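Local coordinates for periplasmic binding protein/LacI transcriptional regulator (Alkaliphilus metalliredigens, PDB 3CTP) that probably regulates transcription as a DNA-binding repressor of the LacI family, and binds the sugar beta-D-xylulofuranose in its periplasmic-binding-protein-like core, at residues Gly119-Arg124 with Thr292-Leu297; Ile149-Ser154 with Ile308-Met313; His115-Ile120 with Ile134-Val139; Ser60-Leu65 with Thr92-Asn97. One frame throughout, in Å; residues are numbered along the deposited sequence.

Contact 1: residues Gly119-Arg124 with Thr292-Leu297; sequences GIIASR and TIIELL. With XLF (beta-D-xylulofuranose), chain C.
The guanidinium of Arg124 meets the bound beta-D-xylulofuranose at its edge: O4 of the sugar lies in the guanidinium plane and takes a hydrogen bond of 2.9 Å from Arg124 NH2, with an angle of 158° at the hydrogen. The same NH2 makes a weak bond to O5 of the sugar. Phe184 adds a cation-pi interaction, and NH1 forms salt bridges with Asp100 and Asp213, so the group is fixed through both terminal nitrogens and its charge is probably well balanced.

Further back along the strand the contact has no hydrogen bonds and is carried by apolar side chains. Ile121 points at the helix with CG1 beside its backbone N (chi1 -61°), which sends CD1 out to touch Ile293 CG2 at 3.7 Å and Ile294 CD1 at 4.0 Å. Its CG1 meets Leu297 CD2 at 3.9 Å. The two isoleucines Ile121 and Ile293 cross at about a right angle, and the branching of Ile121 lets CG1, CG2 and CD1 all reach Ile293 CG2. Replacing Ile121 by an alanine would probably leave Ile293 CG2 and Leu297 CD2 without this partner and open a gap between strand and helix. Gly119 suits its place because a CB there would come within 3.1 Å of Leu297 CD1.

The 292-297 part of helix 286-302 runs at 141° to strand 119-123, and helix 73-88 also packs on Ile121. This is the layered alpha/beta architecture of periplasmic-binding-protein-like domains, in which a residue just beyond the C-terminal end of a central parallel strand, here Arg124, reaches into the sugar pocket.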
loop_
_atom_site.group_PDB
_atom_site.type_symbol
_atom_site.label_atom_id
_atom_site.label_comp_id
_atom_site.label_asym_id
_atom_site.label_seq_id
_atom_site.Cartn_x
_atom_site.Cartn_y
_atom_site.Cartn_z
ATOM N N GLY A 119 18.965 10.961 -11.239
ATOM C CA GLY A 119 19.470 9.687 -10.725
ATOM C C GLY A 119 18.321 8.696 -10.618
ATOM O O GLY A 119 17.169 9.083 -10.698
ATOM N N ILE A 120 18.666 7.419 -10.472
ATOM C CA ILE A 120 17.677 6.348 -10.396
ATOM C C ILE A 120 18.003 5.450 -9.208
ATOM O O ILE A 120 19.184 5.131 -8.963
ATOM C CB ILE A 120 17.726 5.501 -11.681
ATOM C CG1 ILE A 120 17.268 6.369 -12.869
ATOM C CG2 ILE A 120 16.872 4.221 -11.547
ATOM C CD1 ILE A 120 17.382 5.627 -14.249
ATOM N N ILE A 121 16.967 5.066 -8.467
ATOM C CA ILE A 121 17.081 4.076 -7.388
ATOM C C ILE A 121 16.373 2.835 -7.902
ATOM O O ILE A 121 15.172 2.861 -8.117
ATOM C CB ILE A 121 16.389 4.571 -6.085
ATOM C CG1 ILE A 121 17.058 5.859 -5.605
ATOM C CG2 ILE A 121 16.443 3.460 -4.996
ATOM C CD1 ILE A 121 16.158 6.687 -4.608
ATOM N N ALA A 122 17.116 1.730 -8.021
ATOM C CA ALA A 122 16.636 0.496 -8.649
ATOM C C ALA A 122 16.395 -0.612 -7.618
ATOM O O ALA A 122 17.344 -1.239 -7.118
ATOM C CB ALA A 122 17.669 0.037 -9.690
ATOM N N SER A 123 15.125 -0.870 -7.310
ATOM C CA SER A 123 14.786 -1.811 -6.238
ATOM C C SER A 123 14.576 -3.224 -6.772
ATOM O O SER A 123 13.856 -3.435 -7.772
ATOM C CB SER A 123 13.543 -1.349 -5.424
ATOM O OG SER A 123 13.749 -0.053 -4.903
ATOM N N ARG A 124 15.194 -4.197 -6.104
ATOM C CA ARG A 124 14.935 -5.585 -6.429
ATOM C C ARG A 124 15.066 -5.818 -7.947
ATOM O O ARG A 124 14.254 -6.524 -8.586
ATOM C CB ARG A 124 13.565 -6.020 -5.871
ATOM C CG ARG A 124 13.523 -7.476 -5.489
ATOM C CD ARG A 124 12.541 -7.706 -4.343
ATOM N NE ARG A 124 11.144 -7.553 -4.783
ATOM C CZ ARG A 124 10.117 -7.581 -3.933
ATOM N NH1 ARG A 124 8.869 -7.473 -4.382
ATOM N NH2 ARG A 124 10.350 -7.753 -2.622
ATOM N N THR A 292 20.538 6.384 3.645
ATOM C CA THR A 292 21.754 5.878 3.015
ATOM C C THR A 292 21.624 5.889 1.494
ATOM O O THR A 292 22.528 6.290 0.788
ATOM C CB THR A 292 22.050 4.474 3.558
ATOM O OG1 THR A 292 22.299 4.606 4.966
ATOM C CG2 THR A 292 23.282 3.838 2.873
ATOM N N ILE A 293 20.469 5.438 0.997
ATOM C CA ILE A 293 20.257 5.384 -0.437
ATOM C C ILE A 293 20.400 6.791 -1.020
ATOM O O ILE A 293 21.078 6.999 -2.041
ATOM C CB ILE A 293 18.842 4.838 -0.711
ATOM C CG1 ILE A 293 18.766 3.337 -0.392
ATOM C CG2 ILE A 293 18.376 5.164 -2.118
ATOM C CD1 ILE A 293 17.326 2.762 -0.358
ATOM N N ILE A 294 19.765 7.774 -0.368
ATOM C CA ILE A 294 19.825 9.132 -0.897
ATOM C C ILE A 294 21.233 9.736 -0.736
ATOM O O ILE A 294 21.755 10.382 -1.647
ATOM C CB ILE A 294 18.762 9.990 -0.223
ATOM C CG1 ILE A 294 17.389 9.564 -0.737
ATOM C CG2 ILE A 294 19.031 11.480 -0.479
ATOM C CD1 ILE A 294 17.173 9.797 -2.231
ATOM N N GLU A 295 21.864 9.530 0.412
ATOM C CA GLU A 295 23.214 10.049 0.608
ATOM C C GLU A 295 24.138 9.550 -0.472
ATOM O O GLU A 295 24.909 10.324 -1.034
ATOM C CB GLU A 295 23.785 9.600 1.954
ATOM C CG GLU A 295 23.322 10.405 3.154
ATOM C CD GLU A 295 23.637 11.885 3.055
ATOM O OE1 GLU A 295 24.833 12.267 2.920
ATOM O OE2 GLU A 295 22.686 12.658 3.129
ATOM N N LEU A 296 24.072 8.257 -0.769
ATOM C CA LEU A 296 25.008 7.669 -1.735
ATOM C C LEU A 296 24.646 8.097 -3.158
ATOM O O LEU A 296 25.528 8.405 -3.972
ATOM C CB LEU A 296 25.005 6.149 -1.621
ATOM C CG LEU A 296 25.518 5.635 -0.285
ATOM C CD1 LEU A 296 25.315 4.122 -0.167
ATOM C CD2 LEU A 296 27.028 5.978 -0.142
ATOM N N LEU A 297 23.358 8.111 -3.488
ATOM C CA LEU A 297 22.998 8.548 -4.841
ATOM C C LEU A 297 23.475 9.984 -5.082
ATOM O O LEU A 297 23.989 10.315 -6.164
ATOM C CB LEU A 297 21.465 8.426 -5.057
ATOM C CG LEU A 297 20.993 8.787 -6.469
ATOM C CD1 LEU A 297 21.609 7.846 -7.491
ATOM C CD2 LEU A 297 19.449 8.742 -6.519
HETATM O O4 XLF C . 12.738 -8.482 -1.162
HETATM C C4 XLF C . 12.301 -8.537 0.199
HETATM C C5 XLF C . 11.016 -9.352 0.233
HETATM O O5 XLF C . 9.962 -8.416 0.485
HETATM C C3 XLF C . 11.890 -7.159 0.690
HETATM O O3 XLF C . 12.837 -6.625 1.625
HETATM C C2 XLF C . 10.568 -7.454 1.344
HETATM O O2 XLF C . 10.759 -8.040 2.648
HETATM C C1 XLF C . 9.669 -6.238 1.427
HETATM O O1 XLF C . 8.390 -6.630 1.946
#

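Contact 2: residues Ile149-Ser154 with Ile308-Met313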
loop_
_atom_site.group_PDB
_atom_site.type_symbol
_atom_site.label_atom_id
_atom_site.label_comp_id
_atom_site.label_asym_id
_atom_site.label_seq_id
_atom_site.Cartn_x
_atom_site.Cartn_y
_atom_site.Cartn_z
ATOM N N ILE A 149 27.801 -0.513 -9.437
ATOM C CA ILE A 149 26.615 0.127 -8.826
ATOM C C ILE A 149 26.517 -0.310 -7.367
ATOM O O ILE A 149 26.546 -1.505 -7.071
ATOM C CB ILE A 149 25.335 -0.277 -9.592
ATOM C CG1 ILE A 149 25.374 0.340 -11.002
ATOM C CG2 ILE A 149 24.061 0.144 -8.821
ATOM C CD1 ILE A 149 24.268 -0.205 -11.919
ATOM N N ILE A 150 26.434 0.669 -6.459
ATOM C CA ILE A 150 26.339 0.393 -5.030
ATOM C C ILE A 150 25.019 -0.272 -4.710
ATOM O O ILE A 150 23.984 0.155 -5.210
ATOM C CB ILE A 150 26.364 1.701 -4.246
ATOM C CG1 ILE A 150 27.757 2.350 -4.371
ATOM C CG2 ILE A 150 26.036 1.447 -2.736
ATOM C CD1 ILE A 150 27.799 3.802 -3.824
ATOM N N THR A 151 25.048 -1.279 -3.855
ATOM C CA THR A 151 23.824 -1.984 -3.425
ATOM C C THR A 151 23.632 -1.758 -1.919
ATOM O O THR A 151 24.558 -2.004 -1.108
ATOM C CB THR A 151 23.967 -3.506 -3.682
ATOM O OG1 THR A 151 24.378 -3.737 -5.039
ATOM C CG2 THR A 151 22.657 -4.228 -3.415
ATOM N N ILE A 152 22.439 -1.289 -1.532
ATOM C CA ILE A 152 22.096 -1.040 -0.141
ATOM C C ILE A 152 21.046 -2.090 0.245
ATOM O O ILE A 152 20.115 -2.356 -0.518
ATOM C CB ILE A 152 21.453 0.381 0.019
ATOM C CG1 ILE A 152 22.403 1.509 -0.445
ATOM C CG2 ILE A 152 21.041 0.642 1.471
ATOM C CD1 ILE A 152 22.294 1.886 -1.993
ATOM N N SER A 153 21.165 -2.661 1.428
ATOM C CA SER A 153 20.206 -3.668 1.846
ATOM C C SER A 153 20.135 -3.737 3.345
ATOM O O SER A 153 20.996 -3.171 4.009
ATOM C CB SER A 153 20.658 -5.006 1.284
ATOM O OG SER A 153 19.698 -6.012 1.559
ATOM N N SER A 154 19.109 -4.398 3.895
ATOM C CA SER A 154 19.161 -4.757 5.306
ATOM C C SER A 154 20.011 -6.016 5.470
ATOM O O SER A 154 20.342 -6.668 4.490
ATOM C CB SER A 154 17.768 -5.030 5.872
ATOM O OG SER A 154 16.957 -3.846 5.857
ATOM N N ILE A 308 32.652 1.727 -4.202
ATOM C CA ILE A 308 31.441 1.013 -4.621
ATOM C C ILE A 308 31.416 -0.355 -3.978
ATOM O O ILE A 308 32.098 -1.270 -4.443
ATOM C CB ILE A 308 31.404 0.917 -6.160
ATOM C CG1 ILE A 308 31.523 2.299 -6.767
ATOM C CG2 ILE A 308 30.144 0.212 -6.619
ATOM C CD1 ILE A 308 30.483 3.207 -6.332
ATOM N N GLU A 309 30.673 -0.495 -2.875
ATOM C CA GLU A 309 30.650 -1.715 -2.079
ATOM C C GLU A 309 29.262 -1.842 -1.461
ATOM O O GLU A 309 28.469 -0.896 -1.555
ATOM C CB GLU A 309 31.677 -1.605 -0.934
ATOM C CG GLU A 309 31.433 -0.420 0.009
ATOM C CD GLU A 309 32.471 -0.294 1.129
ATOM O OE1 GLU A 309 32.994 -1.330 1.584
ATOM O OE2 GLU A 309 32.735 0.851 1.552
ATOM N N ASP A 310 28.973 -2.978 -0.822
ATOM C CA ASP A 310 27.653 -3.176 -0.197
ATOM C C ASP A 310 27.499 -2.325 1.060
ATOM O O ASP A 310 28.416 -2.242 1.890
ATOM C CB ASP A 310 27.470 -4.624 0.267
ATOM C CG ASP A 310 27.433 -5.629 -0.877
ATOM O OD1 ASP A 310 27.169 -5.243 -2.027
ATOM O OD2 ASP A 310 27.676 -6.827 -0.611
ATOM N N TYR A 311 26.314 -1.724 1.213
ATOM C CA TYR A 311 25.953 -1.051 2.460
ATOM C C TYR A 311 24.859 -1.866 3.109
ATOM O O TYR A 311 23.779 -1.969 2.539
ATOM C CB TYR A 311 25.429 0.358 2.174
ATOM C CG TYR A 311 26.551 1.379 1.978
ATOM C CD1 TYR A 311 27.413 1.306 0.892
ATOM C CD2 TYR A 311 26.746 2.404 2.913
ATOM C CE1 TYR A 311 28.458 2.228 0.736
ATOM C CE2 TYR A 311 27.773 3.331 2.754
ATOM C CZ TYR A 311 28.632 3.234 1.681
ATOM O OH TYR A 311 29.648 4.170 1.575
ATOM N N ILE A 312 25.136 -2.478 4.259
ATOM C CA ILE A 312 24.176 -3.391 4.897
ATOM C C ILE A 312 23.767 -2.847 6.249
ATOM O O ILE A 312 24.628 -2.595 7.112
ATOM C CB ILE A 312 24.839 -4.779 5.055
ATOM C CG1 ILE A 312 25.249 -5.289 3.678
ATOM C CG2 ILE A 312 23.891 -5.752 5.721
ATOM C CD1 ILE A 312 25.958 -6.630 3.712
ATOM N N MET A 313 22.462 -2.613 6.439
ATOM C CA MET A 313 21.947 -2.027 7.684
ATOM C C MET A 313 21.456 -3.085 8.681
ATOM O O MET A 313 20.832 -4.075 8.320
ATOM C CB MET A 313 20.753 -1.056 7.427
ATOM C CG MET A 313 20.965 0.170 6.538
ATOM S SD MET A 313 22.267 1.329 7.074
ATOM C CE MET A 313 23.248 0.716 5.792
HETATM O O HOH W 1 27.320 -3.235 -4.007
#
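Three backbone hydrogen bonds join strand 151-154 to strand 311-313 in parallel. Tyr311 N gives to Thr151 O at 2.9 Å, nearly straight at 171°; Ser153 N gives to Tyr311 O, and Met313 N to Ser153 O. Weaker CA-H...O contacts fill the intervals, as where Ile152 CA lies 3.3 Å from Tyr311 O.

The apolar contacts gather at the start of the pair. Ile150 CG1 presses on Ile308 CD1 at 3.5 Å, tighter than usual, with the two side chains crossing at about a right angle. With CG1 beside the backbone N (chi1 -68°), CG2 of Ile150 lies anti to that N and reaches Tyr311 CD1, which it approaches obliquely at 3.9 Å. Tyr311 and Ile152 share one face of the sheet. On this face the tyrosine ring is long enough to reach from the sheet to Thr292 and Leu296 of helix 286-302. Ser153 and Ile312 are on the reverse face.

The polar contacts are water-mediated or lead outward. A water donates to Asp310 OD1 at 2.8 Å and is hydrogen-bonded to Thr151 OG1 at 3.2 Å; the same carboxylate oxygen is bonded to His144. Ser154 OG, small enough to sit beside Pro285, bonds to Gln284 OE1.

The strands are thus joined by directional backbone bonds, with mainly apolar side chains on the helix-covered face and the charged Glu309 and Asp310 at the exposed beginning of the second segment. Because Gln284 also binds the sugar, Ser154 is placed as a second-shell residue that would help to orient its amide.

Contact 3: residues His115-Ile120 with Ile134-Val139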
loop_
_atom_site.group_PDB
_atom_site.type_symbol
_atom_site.label_atom_id
_atom_site.label_comp_id
_atom_site.label_asym_id
_atom_site.label_seq_id
_atom_site.Cartn_x
_atom_site.Cartn_y
_atom_site.Cartn_z
ATOM N N HIS A 115 13.644 11.120 -19.965
ATOM C CA HIS A 115 13.217 12.292 -19.176
ATOM C C HIS A 115 14.345 12.958 -18.392
ATOM O O HIS A 115 14.111 13.923 -17.656
ATOM C CB HIS A 115 12.075 11.907 -18.235
ATOM C CG HIS A 115 10.767 11.793 -18.937
ATOM N ND1 HIS A 115 10.404 10.668 -19.647
ATOM C CD2 HIS A 115 9.762 12.686 -19.104
ATOM C CE1 HIS A 115 9.218 10.861 -20.194
ATOM N NE2 HIS A 115 8.809 12.078 -19.885
ATOM N N ARG A 116 15.557 12.445 -18.544
ATOM C CA ARG A 116 16.742 13.087 -17.996
ATOM C C ARG A 116 16.648 13.314 -16.492
ATOM O O ARG A 116 16.997 14.398 -15.987
ATOM C CB ARG A 116 17.003 14.432 -18.693
ATOM C CG ARG A 116 17.413 14.309 -20.152
ATOM C CD ARG A 116 17.756 15.695 -20.702
ATOM N NE ARG A 116 18.603 15.630 -21.888
ATOM C CZ ARG A 116 19.932 15.643 -21.860
ATOM N NH1 ARG A 116 20.574 15.705 -20.697
ATOM N NH2 ARG A 116 20.619 15.577 -22.992
ATOM N N VAL A 117 16.167 12.318 -15.768
ATOM C CA VAL A 117 16.198 12.433 -14.298
ATOM C C VAL A 117 17.635 12.507 -13.813
ATOM O O VAL A 117 18.567 12.087 -14.513
ATOM C CB VAL A 117 15.435 11.277 -13.609
ATOM C CG1 VAL A 117 13.976 11.303 -14.053
ATOM C CG2 VAL A 117 16.088 9.919 -13.913
ATOM N N ALA A 118 17.834 13.011 -12.594
ATOM C CA ALA A 118 19.173 13.210 -12.092
ATOM C C ALA A 118 19.805 11.905 -11.648
ATOM O O ALA A 118 21.027 11.768 -11.631
ATOM C CB ALA A 118 19.149 14.182 -10.903
ATOM N N GLY A 119 18.965 10.961 -11.239
ATOM C CA GLY A 119 19.470 9.687 -10.725
ATOM C C GLY A 119 18.321 8.696 -10.618
ATOM O O GLY A 119 17.169 9.083 -10.698
ATOM N N ILE A 120 18.666 7.419 -10.472
ATOM C CA ILE A 120 17.677 6.348 -10.396
ATOM C C ILE A 120 18.003 5.450 -9.208
ATOM O O ILE A 120 19.184 5.131 -8.963
ATOM C CB ILE A 120 17.726 5.501 -11.681
ATOM C CG1 ILE A 120 17.268 6.369 -12.869
ATOM C CG2 ILE A 120 16.872 4.221 -11.547
ATOM C CD1 ILE A 120 17.382 5.627 -14.249
ATOM N N ILE A 134 23.644 3.071 -19.732
ATOM C CA ILE A 134 22.914 4.227 -19.251
ATOM C C ILE A 134 23.948 5.138 -18.615
ATOM O O ILE A 134 24.910 4.665 -18.013
ATOM C CB ILE A 134 21.784 3.847 -18.278
ATOM C CG1 ILE A 134 22.257 3.896 -16.828
ATOM C CG2 ILE A 134 21.227 2.470 -18.622
ATOM C CD1 ILE A 134 21.120 3.706 -15.838
ATOM N N ASP A 135 23.786 6.440 -18.801
ATOM C CA ASP A 135 24.772 7.393 -18.329
ATOM C C ASP A 135 24.133 8.278 -17.271
ATOM O O ASP A 135 24.222 9.504 -17.321
ATOM C CB ASP A 135 25.268 8.246 -19.495
ATOM C CG ASP A 135 26.533 8.993 -19.164
ATOM O OD1 ASP A 135 27.569 8.720 -19.806
ATOM O OD2 ASP A 135 26.492 9.842 -18.250
ATOM N N ILE A 136 23.469 7.639 -16.322
ATOM C CA ILE A 136 22.745 8.339 -15.276
ATOM C C ILE A 136 23.117 7.618 -13.995
ATOM O O ILE A 136 23.234 6.392 -14.000
ATOM C CB ILE A 136 21.223 8.231 -15.489
ATOM C CG1 ILE A 136 20.784 9.066 -16.698
ATOM C CG2 ILE A 136 20.472 8.719 -14.268
ATOM C CD1 ILE A 136 19.273 9.054 -16.922
ATOM N N PRO A 137 23.329 8.361 -12.904
ATOM C CA PRO A 137 23.678 7.719 -11.629
ATOM C C PRO A 137 22.596 6.756 -11.159
ATOM O O PRO A 137 21.399 7.082 -11.232
ATOM C CB PRO A 137 23.763 8.900 -10.651
ATOM C CG PRO A 137 24.203 10.074 -11.566
ATOM C CD PRO A 137 23.473 9.834 -12.863
ATOM N N VAL A 138 23.019 5.600 -10.658
ATOM C CA VAL A 138 22.094 4.576 -10.166
ATOM C C VAL A 138 22.636 4.026 -8.853
ATOM O O VAL A 138 23.856 3.808 -8.724
ATOM C CB VAL A 138 22.008 3.352 -11.144
ATOM C CG1 VAL A 138 21.161 2.224 -10.529
ATOM C CG2 VAL A 138 21.440 3.768 -12.489
ATOM N N VAL A 139 21.753 3.817 -7.874
ATOM C CA VAL A 139 22.051 2.959 -6.726
ATOM C C VAL A 139 20.965 1.884 -6.649
ATOM O O VAL A 139 19.860 2.083 -7.173
ATOM C CB VAL A 139 22.142 3.697 -5.393
ATOM C CG1 VAL A 139 23.274 4.726 -5.457
ATOM C CG2 VAL A 139 20.809 4.392 -5.023
#
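Ile120 and Val138 pair as neighbours in parallel strands, with Ile120 N bonded to Pro137 O at 2.9 Å and Val139 N to Ile120 O at 3.1 Å, so Ile120 grips the facing strand through both its amide and its carbonyl, the latter also taking a CA-H...O contact from Val138 CA.

Beside this pair, Val138 CG2 lies 4.2 Å from Ile120 CB, both side chains on the same face of the sheet. Ile136 carries much of the remaining contact. With CG1 beside the backbone N (chi1 -71°), its CG2 lies anti to that N, rests on Gly119 CA at 3.8 Å and touches Ile120 CG1 at 4.2 Å, while CD1 of Ile136 extends to Val117 CG2.

The motif is a pair of adjacent parallel strands in the central sheet of the sugar-binding fold, joined here by a connection without a helix. Segment His115-Ile120 starts just after helix 102-114, which ends in a Schellman motif where Arg116 takes a positive phi. Leu109 and Leu112 of that helix cover Ile120.

Pro137, which has no N-H to give, sets its CD against Ala118 O at 3.4 Å and turns its ring to Leu297, Ile300 and Ile301 of helix 286-302. At the far end of the segment, the ring of His115 meets Phe94 of the second subunit edge-to-face.

Contact 4: residues Ser60-Leu65 with Thr92-Asn97; sequences SKTIGL and TLFLCN
Thr62 and Thr92 are turned so that their hydroxyls meet. Thr62 holds CG2 anti to its backbone N, with OG1 beside that N (chi1 -60°), while Thr92 puts OG1 in the crowded position between its N and carbonyl carbon (chi1 44°). The two OG1 atoms are hydrogen-bonded at 2.9 Å, and either could be the donor; a water lies 2.7 Å from Thr92 OG1. The torsion of Thr62 also lays its CG2 over one face of the Phe94 ring, 3.8 Å from the centroid and 14° off the normal, a CH-pi contact. Threonine suits this place because it offers a hydroxyl to one neighbour and a methyl to the other. A serine in place of Phe94 would probably leave that methyl without its aromatic cover and undo the ring stack that Phe94 makes with Phe94 of the second subunit.

The other face is leucine and isoleucine: Leu93 CD2 meets Ile63 CB at 3.7 Å, and Leu65 CD2 meets Leu95 CD2 at 3.7 Å, these two leucines side by side. Five backbone bonds join the parallel strands, the shortest from Leu65 N to Phe94 O at 2.8 Å. At the start, Ser60 OG takes the N-H of Thr62 in an ST turn.

The pair forms the strands of a beta-alpha-beta crossover whose helix 73-88 packs on Leu65 and Leu93. Strand 119-123 bonds along the opposite edge of strand 62-67, helix 102-114 lies against Cys96, and the second subunit reaches strand 92-97, bonding Leu93 N through its Tyr108.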
loop_
_atom_site.group_PDB
_atom_site.type_symbol
_atom_site.label_atom_id
_atom_site.label_comp_id
_atom_site.label_asym_id
_atom_site.label_seq_id
_atom_site.Cartn_x
_atom_site.Cartn_y
_atom_site.Cartn_z
ATOM N N SER A 60 17.705 18.603 -14.203
ATOM C CA SER A 60 16.591 17.960 -13.462
ATOM C C SER A 60 16.900 17.883 -11.967
ATOM O O SER A 60 18.010 17.526 -11.563
ATOM C CB SER A 60 16.363 16.539 -13.985
ATOM O OG SER A 60 15.439 15.849 -13.163
ATOM N N LYS A 61 15.915 18.209 -11.144
ATOM C CA LYS A 61 16.045 17.915 -9.737
ATOM C C LYS A 61 15.059 16.834 -9.376
ATOM O O LYS A 61 14.462 16.880 -8.315
ATOM C CB LYS A 61 15.815 19.166 -8.880
ATOM C CG LYS A 61 16.824 20.265 -9.177
ATOM C CD LYS A 61 18.221 19.810 -8.772
ATOM C CE LYS A 61 18.441 19.926 -7.260
ATOM N NZ LYS A 61 19.906 19.930 -6.960
ATOM N N THR A 62 14.930 15.824 -10.242
ATOM C CA THR A 62 14.049 14.698 -9.950
ATOM C C THR A 62 14.824 13.388 -10.012
ATOM O O THR A 62 15.701 13.216 -10.885
ATOM C CB THR A 62 12.849 14.666 -10.892
ATOM O OG1 THR A 62 12.119 15.899 -10.737
ATOM C CG2 THR A 62 11.904 13.503 -10.551
ATOM N N ILE A 63 14.519 12.509 -9.063
ATOM C CA ILE A 63 15.101 11.165 -8.998
ATOM C C ILE A 63 13.991 10.163 -9.302
ATOM O O ILE A 63 12.845 10.351 -8.880
ATOM C CB ILE A 63 15.630 10.902 -7.589
ATOM C CG1 ILE A 63 16.901 11.719 -7.413
ATOM C CG2 ILE A 63 15.875 9.400 -7.367
ATOM C CD1 ILE A 63 17.295 11.982 -5.944
ATOM N N GLY A 64 14.303 9.121 -10.060
ATOM C CA GLY A 64 13.299 8.085 -10.327
ATOM C C GLY A 64 13.488 6.962 -9.339
ATOM O O GLY A 64 14.610 6.468 -9.177
ATOM N N LEU A 65 12.431 6.587 -8.645
ATOM C CA LEU A 65 12.485 5.465 -7.710
ATOM C C LEU A 65 11.682 4.312 -8.287
ATOM O O LEU A 65 10.463 4.432 -8.447
ATOM C CB LEU A 65 11.872 5.855 -6.362
ATOM C CG LEU A 65 11.613 4.728 -5.341
ATOM C CD1 LEU A 65 12.927 3.981 -5.001
ATOM C CD2 LEU A 65 11.000 5.254 -4.060
ATOM N N THR A 92 12.805 16.059 -6.059
ATOM C CA THR A 92 11.501 15.389 -6.034
ATOM C C THR A 92 11.664 13.962 -6.571
ATOM O O THR A 92 12.723 13.615 -7.079
ATOM C CB THR A 92 10.512 16.143 -6.883
ATOM O OG1 THR A 92 11.133 16.517 -8.111
ATOM C CG2 THR A 92 10.144 17.448 -6.170
ATOM N N LEU A 93 10.632 13.127 -6.433
ATOM C CA LEU A 93 10.707 11.733 -6.889
ATOM C C LEU A 93 9.567 11.420 -7.880
ATOM O O LEU A 93 8.441 11.884 -7.703
ATOM C CB LEU A 93 10.465 10.782 -5.722
ATOM C CG LEU A 93 11.484 10.472 -4.660
ATOM C CD1 LEU A 93 10.920 9.331 -3.808
ATOM C CD2 LEU A 93 12.765 10.049 -5.328
ATOM N N PHE A 94 9.876 10.631 -8.899
ATOM C CA PHE A 94 8.865 9.936 -9.703
ATOM C C PHE A 94 8.903 8.485 -9.256
ATOM O O PHE A 94 9.986 7.886 -9.228
ATOM C CB PHE A 94 9.226 9.962 -11.188
ATOM C CG PHE A 94 9.036 11.296 -11.861
ATOM C CD1 PHE A 94 8.054 12.158 -11.447
ATOM C CD2 PHE A 94 9.808 11.634 -12.949
ATOM C CE1 PHE A 94 7.862 13.397 -12.095
ATOM C CE2 PHE A 94 9.623 12.833 -13.593
ATOM C CZ PHE A 94 8.671 13.717 -13.163
ATOM N N LEU A 95 7.764 7.895 -8.911
ATOM C CA LEU A 95 7.737 6.471 -8.563
ATOM C C LEU A 95 7.318 5.666 -9.767
ATOM O O LEU A 95 6.386 6.052 -10.477
ATOM C CB LEU A 95 6.730 6.173 -7.457
ATOM C CG LEU A 95 6.753 7.057 -6.238
ATOM C CD1 LEU A 95 5.735 6.456 -5.217
ATOM C CD2 LEU A 95 8.134 7.063 -5.651
ATOM N N CYS A 96 8.003 4.543 -9.989
ATOM C CA CYS A 96 7.757 3.690 -11.149
ATOM C C CYS A 96 7.554 2.286 -10.657
ATOM O O CYS A 96 8.384 1.711 -9.975
ATOM C CB CYS A 96 8.976 3.710 -12.082
ATOM S SG CYS A 96 9.332 5.378 -12.754
ATOM N N ASN A 97 6.421 1.727 -11.048
ATOM C CA ASN A 97 5.997 0.469 -10.590
ATOM C C ASN A 97 6.585 -0.655 -11.479
ATOM O O ASN A 97 6.163 -0.788 -12.616
ATOM C CB ASN A 97 4.486 0.506 -10.827
ATOM C CG ASN A 97 3.840 -0.734 -10.459
ATOM O OD1 ASN A 97 4.519 -1.675 -10.095
ATOM N ND2 ASN A 97 2.507 -0.776 -10.538
HETATM O O HOH W 2 11.978 19.112 -8.345
#

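From the N-terminal end of the model, contact 4 comes first, closing the loop from Ser60-Leu65 to Thr92-Asn97 round helix 73-88. After helix 102-114, contact 3 closes the short loop between His115-Ile120 and Ile134-Val139; contact 1 starts from the same strand, sharing Gly119 and Ile120, but waits for helix 286-302, beyond the chain that builds the second, four-stranded sheet. Contact 2 opens inside that long span at Ile149-Ser154 and closes after it at Ile308-Met313, so contacts 1 and 2 cross. Contacts 2, 3 and 4 join strands of one sheet, and contact 1 lays a helix on it, touching all three others; contacts 2 and 4 do not touch.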